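Local structure of Trypsin/chymotrypsin inhibitor (Alocasia macrorrhizos, 5YCZ) at residues Y51-A63 with G71-R83. The protein inhibits the serine proteases trypsin and alpha-chymotrypsin as a homodimeric plant inhibitor of the Kunitz type. Numbering follows the deposited sequence.
Sequences YSGRPLAFFPENA and GSTLYIMFPEPTR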
loop_
_atom_site.group_PDB
_atom_site.type_symbol
_atom_site.label_atom_id
_atom_site.label_comp_id
_atom_site.label_asym_id
_atom_site.label_seq_id
_atom_site.Cartn_x
_atom_site.Cartn_y
_atom_site.Cartn_z
ATOM N N TYR A 51 -0.440 20.760 -3.155
ATOM C CA TYR A 51 -1.735 20.600 -3.808
ATOM C C TYR A 51 -2.091 19.125 -4.009
ATOM O O TYR A 51 -3.261 18.744 -3.859
ATOM C CB TYR A 51 -1.728 21.391 -5.125
ATOM C CG TYR A 51 -2.509 20.857 -6.325
ATOM C CD1 TYR A 51 -3.851 21.171 -6.517
ATOM C CD2 TYR A 51 -1.878 20.092 -7.298
ATOM C CE1 TYR A 51 -4.543 20.716 -7.637
ATOM C CE2 TYR A 51 -2.559 19.637 -8.409
ATOM C CZ TYR A 51 -3.881 19.951 -8.580
ATOM O OH TYR A 51 -4.531 19.479 -9.705
ATOM N N SER A 52 -1.110 18.274 -4.285
ATOM C CA SER A 52 -1.438 16.894 -4.609
ATOM C C SER A 52 -1.439 15.968 -3.397
ATOM O O SER A 52 -2.124 14.939 -3.434
ATOM C CB SER A 52 -0.480 16.363 -5.695
ATOM O OG SER A 52 0.641 15.658 -5.171
ATOM N N GLY A 53 -0.728 16.311 -2.320
ATOM C CA GLY A 53 -0.648 15.396 -1.188
ATOM C C GLY A 53 0.139 14.154 -1.563
ATOM O O GLY A 53 1.155 14.222 -2.263
ATOM N N ARG A 54 -0.334 13.001 -1.109
ATOM C CA ARG A 54 0.248 11.716 -1.460
ATOM C C ARG A 54 -0.736 10.883 -2.267
ATOM O O ARG A 54 -1.953 11.096 -2.197
ATOM C CB ARG A 54 0.664 10.943 -0.203
ATOM C CG ARG A 54 1.990 11.400 0.325
ATOM C CD ARG A 54 2.324 10.631 1.567
ATOM N NE ARG A 54 3.149 11.431 2.453
ATOM C CZ ARG A 54 4.464 11.291 2.573
ATOM N NH1 ARG A 54 5.103 10.357 1.866
ATOM N NH2 ARG A 54 5.138 12.081 3.410
ATOM N N PRO A 55 -0.243 9.919 -3.040
ATOM C CA PRO A 55 -1.138 9.152 -3.918
ATOM C C PRO A 55 -2.006 8.168 -3.145
ATOM O O PRO A 55 -1.552 7.508 -2.206
ATOM C CB PRO A 55 -0.175 8.410 -4.852
ATOM C CG PRO A 55 1.140 9.104 -4.706
ATOM C CD PRO A 55 1.176 9.653 -3.314
ATOM N N LEU A 56 -3.256 8.059 -3.573
ATOM C CA LEU A 56 -4.184 7.059 -3.084
ATOM C C LEU A 56 -4.490 6.057 -4.183
ATOM O O LEU A 56 -4.306 6.327 -5.373
ATOM C CB LEU A 56 -5.485 7.706 -2.604
ATOM C CG LEU A 56 -5.320 8.656 -1.427
ATOM C CD1 LEU A 56 -6.363 9.730 -1.480
ATOM C CD2 LEU A 56 -5.420 7.885 -0.126
ATOM N N ALA A 57 -4.963 4.890 -3.772
ATOM C CA ALA A 57 -5.503 3.923 -4.710
ATOM C C ALA A 57 -6.739 3.302 -4.086
ATOM O O ALA A 57 -6.841 3.213 -2.857
ATOM C CB ALA A 57 -4.479 2.852 -5.079
ATOM N N PHE A 58 -7.681 2.894 -4.944
ATOM C CA PHE A 58 -9.008 2.450 -4.537
ATOM C C PHE A 58 -9.275 1.025 -4.989
ATOM O O PHE A 58 -8.818 0.589 -6.045
ATOM C CB PHE A 58 -10.080 3.346 -5.105
ATOM C CG PHE A 58 -9.815 4.784 -4.875
ATOM C CD1 PHE A 58 -10.257 5.399 -3.717
ATOM C CD2 PHE A 58 -9.089 5.521 -5.800
ATOM C CE1 PHE A 58 -10.001 6.735 -3.492
ATOM C CE2 PHE A 58 -8.827 6.852 -5.592
ATOM C CZ PHE A 58 -9.278 7.470 -4.435
ATOM N N PHE A 59 -10.058 0.312 -4.176
ATOM C CA PHE A 59 -10.273 -1.120 -4.344
ATOM C C PHE A 59 -11.750 -1.407 -4.117
ATOM O O PHE A 59 -12.187 -1.561 -2.966
ATOM C CB PHE A 59 -9.396 -1.919 -3.383
ATOM C CG PHE A 59 -7.936 -1.704 -3.612
ATOM C CD1 PHE A 59 -7.281 -0.630 -3.028
ATOM C CD2 PHE A 59 -7.224 -2.552 -4.451
ATOM C CE1 PHE A 59 -5.918 -0.414 -3.268
ATOM C CE2 PHE A 59 -5.870 -2.353 -4.703
ATOM C CZ PHE A 59 -5.211 -1.287 -4.106
ATOM N N PRO A 60 -12.547 -1.467 -5.183
ATOM C CA PRO A 60 -13.971 -1.751 -5.014
ATOM C C PRO A 60 -14.150 -3.092 -4.331
ATOM O O PRO A 60 -13.439 -4.052 -4.629
ATOM C CB PRO A 60 -14.498 -1.780 -6.449
ATOM C CG PRO A 60 -13.457 -1.110 -7.256
ATOM C CD PRO A 60 -12.170 -1.411 -6.600
ATOM N N GLU A 61 -15.085 -3.145 -3.385
ATOM C CA GLU A 61 -15.334 -4.406 -2.700
ATOM C C GLU A 61 -15.847 -5.474 -3.655
ATOM O O GLU A 61 -15.699 -6.667 -3.363
ATOM C CB GLU A 61 -16.329 -4.215 -1.563
ATOM C CG GLU A 61 -15.705 -3.760 -0.265
ATOM C CD GLU A 61 -16.544 -4.146 0.949
ATOM O OE1 GLU A 61 -16.048 -4.933 1.785
ATOM O OE2 GLU A 61 -17.694 -3.656 1.069
ATOM N N ASN A 62 -16.438 -5.072 -4.785
ATOM C CA ASN A 62 -16.912 -6.001 -5.809
ATOM C C ASN A 62 -15.765 -6.326 -6.752
ATOM O O ASN A 62 -15.232 -5.430 -7.412
ATOM C CB ASN A 62 -18.085 -5.407 -6.588
ATOM C CG ASN A 62 -18.866 -6.464 -7.368
ATOM O OD1 ASN A 62 -18.281 -7.324 -8.033
ATOM N ND2 ASN A 62 -20.195 -6.414 -7.275
ATOM N N ALA A 63 -15.431 -7.615 -6.859
ATOM C CA ALA A 63 -14.170 -8.013 -7.480
ATOM C C ALA A 63 -14.168 -7.854 -9.002
ATOM O O ALA A 63 -13.092 -7.713 -9.602
ATOM C CB ALA A 63 -13.843 -9.453 -7.091
ATOM N N GLY A 71 -21.314 5.384 -5.313
ATOM C CA GLY A 71 -22.175 4.759 -4.343
ATOM C C GLY A 71 -21.802 3.349 -3.927
ATOM O O GLY A 71 -22.344 2.862 -2.938
ATOM N N SER A 72 -20.908 2.667 -4.634
ATOM C CA SER A 72 -20.541 1.303 -4.272
ATOM C C SER A 72 -19.331 1.275 -3.342
ATOM O O SER A 72 -18.384 2.046 -3.518
ATOM C CB SER A 72 -20.242 0.486 -5.527
ATOM O OG SER A 72 -21.336 0.533 -6.423
ATOM N N THR A 73 -19.349 0.367 -2.363
ATOM C CA THR A 73 -18.327 0.415 -1.316
ATOM C C THR A 73 -16.972 -0.027 -1.857
ATOM O O THR A 73 -16.876 -0.853 -2.772
ATOM C CB THR A 73 -18.697 -0.442 -0.088
ATOM O OG1 THR A 73 -19.073 -1.772 -0.471
ATOM C CG2 THR A 73 -19.820 0.183 0.713
ATOM N N LEU A 74 -15.918 0.557 -1.283
ATOM C CA LEU A 74 -14.549 0.247 -1.656
ATOM C C LEU A 74 -13.638 0.446 -0.459
ATOM O O LEU A 74 -14.034 0.995 0.572
ATOM C CB LEU A 74 -14.078 1.130 -2.795
ATOM C CG LEU A 74 -14.415 2.591 -2.545
ATOM C CD1 LEU A 74 -13.363 3.245 -1.673
ATOM C CD2 LEU A 74 -14.507 3.332 -3.864
ATOM N N TYR A 75 -12.383 0.065 -0.646
ATOM C CA TYR A 75 -11.313 0.366 0.286
ATOM C C TYR A 75 -10.398 1.418 -0.305
ATOM O O TYR A 75 -10.280 1.563 -1.528
ATOM C CB TYR A 75 -10.488 -0.871 0.599
ATOM C CG TYR A 75 -11.329 -2.042 0.944
ATOM C CD1 TYR A 75 -12.154 -2.003 2.046
ATOM C CD2 TYR A 75 -11.320 -3.183 0.153
ATOM C CE1 TYR A 75 -12.947 -3.082 2.371
ATOM C CE2 TYR A 75 -12.100 -4.265 0.467
ATOM C CZ TYR A 75 -12.916 -4.215 1.583
ATOM O OH TYR A 75 -13.714 -5.285 1.924
ATOM N N ILE A 76 -9.726 2.137 0.585
ATOM C CA ILE A 76 -8.823 3.209 0.203
ATOM C C ILE A 76 -7.515 3.001 0.943
ATOM O O ILE A 76 -7.508 2.615 2.118
ATOM C CB ILE A 76 -9.404 4.603 0.538
ATOM C CG1 ILE A 76 -10.838 4.734 0.035
ATOM C CG2 ILE A 76 -8.520 5.717 -0.046
ATOM C CD1 ILE A 76 -11.562 5.988 0.536
ATOM N N MET A 77 -6.401 3.287 0.262
ATOM C CA MET A 77 -5.109 3.235 0.924
ATOM C C MET A 77 -4.132 4.190 0.268
ATOM O O MET A 77 -4.354 4.657 -0.850
ATOM C CB MET A 77 -4.570 1.800 0.941
ATOM C CG MET A 77 -4.375 1.122 -0.415
ATOM S SD MET A 77 -3.002 -0.064 -0.398
ATOM C CE MET A 77 -3.513 -1.153 0.923
ATOM N N PHE A 78 -3.086 4.526 1.018
ATOM C CA PHE A 78 -1.901 5.141 0.458
ATOM C C PHE A 78 -0.927 4.006 0.152
ATOM O O PHE A 78 -0.340 3.432 1.091
ATOM C CB PHE A 78 -1.274 6.125 1.437
ATOM C CG PHE A 78 -2.117 7.329 1.746
ATOM C CD1 PHE A 78 -1.956 8.508 1.032
ATOM C CD2 PHE A 78 -3.031 7.307 2.798
ATOM C CE1 PHE A 78 -2.712 9.641 1.339
ATOM C CE2 PHE A 78 -3.790 8.432 3.109
ATOM C CZ PHE A 78 -3.625 9.607 2.374
ATOM N N PRO A 79 -0.730 3.644 -1.094
ATOM C CA PRO A 79 0.115 2.455 -1.341
ATOM C C PRO A 79 1.597 2.779 -1.230
ATOM O O PRO A 79 2.360 2.728 -2.193
ATOM C CB PRO A 79 -0.292 2.050 -2.757
ATOM C CG PRO A 79 -0.696 3.309 -3.405
ATOM C CD PRO A 79 -1.233 4.247 -2.339
ATOM N N GLU A 80 2.035 3.149 -0.037
ATOM C CA GLU A 80 3.446 3.431 0.166
ATOM C C GLU A 80 3.848 2.898 1.526
ATOM O O GLU A 80 2.991 2.632 2.376
ATOM C CB GLU A 80 3.772 4.930 0.063
ATOM C CG GLU A 80 2.765 5.845 0.687
ATOM C CD GLU A 80 3.087 7.304 0.405
ATOM O OE1 GLU A 80 3.882 7.898 1.172
ATOM O OE2 GLU A 80 2.559 7.852 -0.600
ATOM N N PRO A 81 5.136 2.692 1.756
ATOM C CA PRO A 81 5.568 2.327 3.093
ATOM C C PRO A 81 5.492 3.551 3.977
ATOM O O PRO A 81 5.354 4.697 3.532
ATOM C CB PRO A 81 7.008 1.835 2.915
ATOM C CG PRO A 81 7.173 1.652 1.463
ATOM C CD PRO A 81 6.272 2.675 0.823
ATOM N N THR A 82 5.644 3.267 5.258
ATOM C CA THR A 82 5.261 4.175 6.308
ATOM C C THR A 82 6.157 3.862 7.483
ATOM O O THR A 82 6.708 2.761 7.578
ATOM C CB THR A 82 3.774 3.971 6.599
ATOM O OG1 THR A 82 2.996 4.674 5.622
ATOM C CG2 THR A 82 3.384 4.369 7.978
ATOM N N ARG A 83 6.322 4.842 8.364
ATOM C CA ARG A 83 7.077 4.642 9.591
ATOM C C ARG A 83 6.333 3.825 10.643
ATOM O O ARG A 83 6.919 3.513 11.690
ATOM C CB ARG A 83 7.470 6.002 10.186
ATOM C CG ARG A 83 6.309 6.830 10.719
ATOM C CD ARG A 83 6.853 7.890 11.659
ATOM N NE ARG A 83 5.960 9.021 11.871
ATOM C CZ ARG A 83 5.121 9.110 12.890
ATOM N NH1 ARG A 83 5.064 8.113 13.766
ATOM N NH2 ARG A 83 4.344 10.187 13.019
#
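Ala57 and Met77 form a hydrogen-bonded pair, Ala57 N to Met77 O at 3.0 Å and Met77 N to Ala57 O at 3.2 Å; Phe59 and Tyr75 form the next. On the face of Phe58 and Ile76, Leu56 CG lies anti to the carbonyl carbon (chi1 -63°), carrying CD2 over the centre of the Phe78 ring, 3.4 Å from its centroid and 8° off the normal, in a CH-pi contact, while also touching Ile76 CG2. On the opposite face, Phe59 CE1 meets Met77 CG at 3.6 Å, and Met77 SD, 5.2 Å from the centroid of the Phe59 ring and oblique to it, makes a Met-aromatic contact. Strands 55-60 and 74-77 thus run antiparallel in the Kunitz beta-trefoil, and the predicted reactive bond, Leu56-Ala57, falls where this ladder begins. Glu61 N donates to Thr73 O at 3.0 Å, and Tyr75 OH approaches Glu61 OE1 with carboxylate and ring planes 74° apart; Arg115 pairs with that carboxylate and Ser106 N bonds the hydroxyl. At the other end, Arg54 NH1 bridges to the syn lone pair of Glu80 OE1 at 2.8 Å, and Arg54 NE is hydrogen-bonded to Thr31 OG1. Pro79 packs on Pro79 of the second subunit.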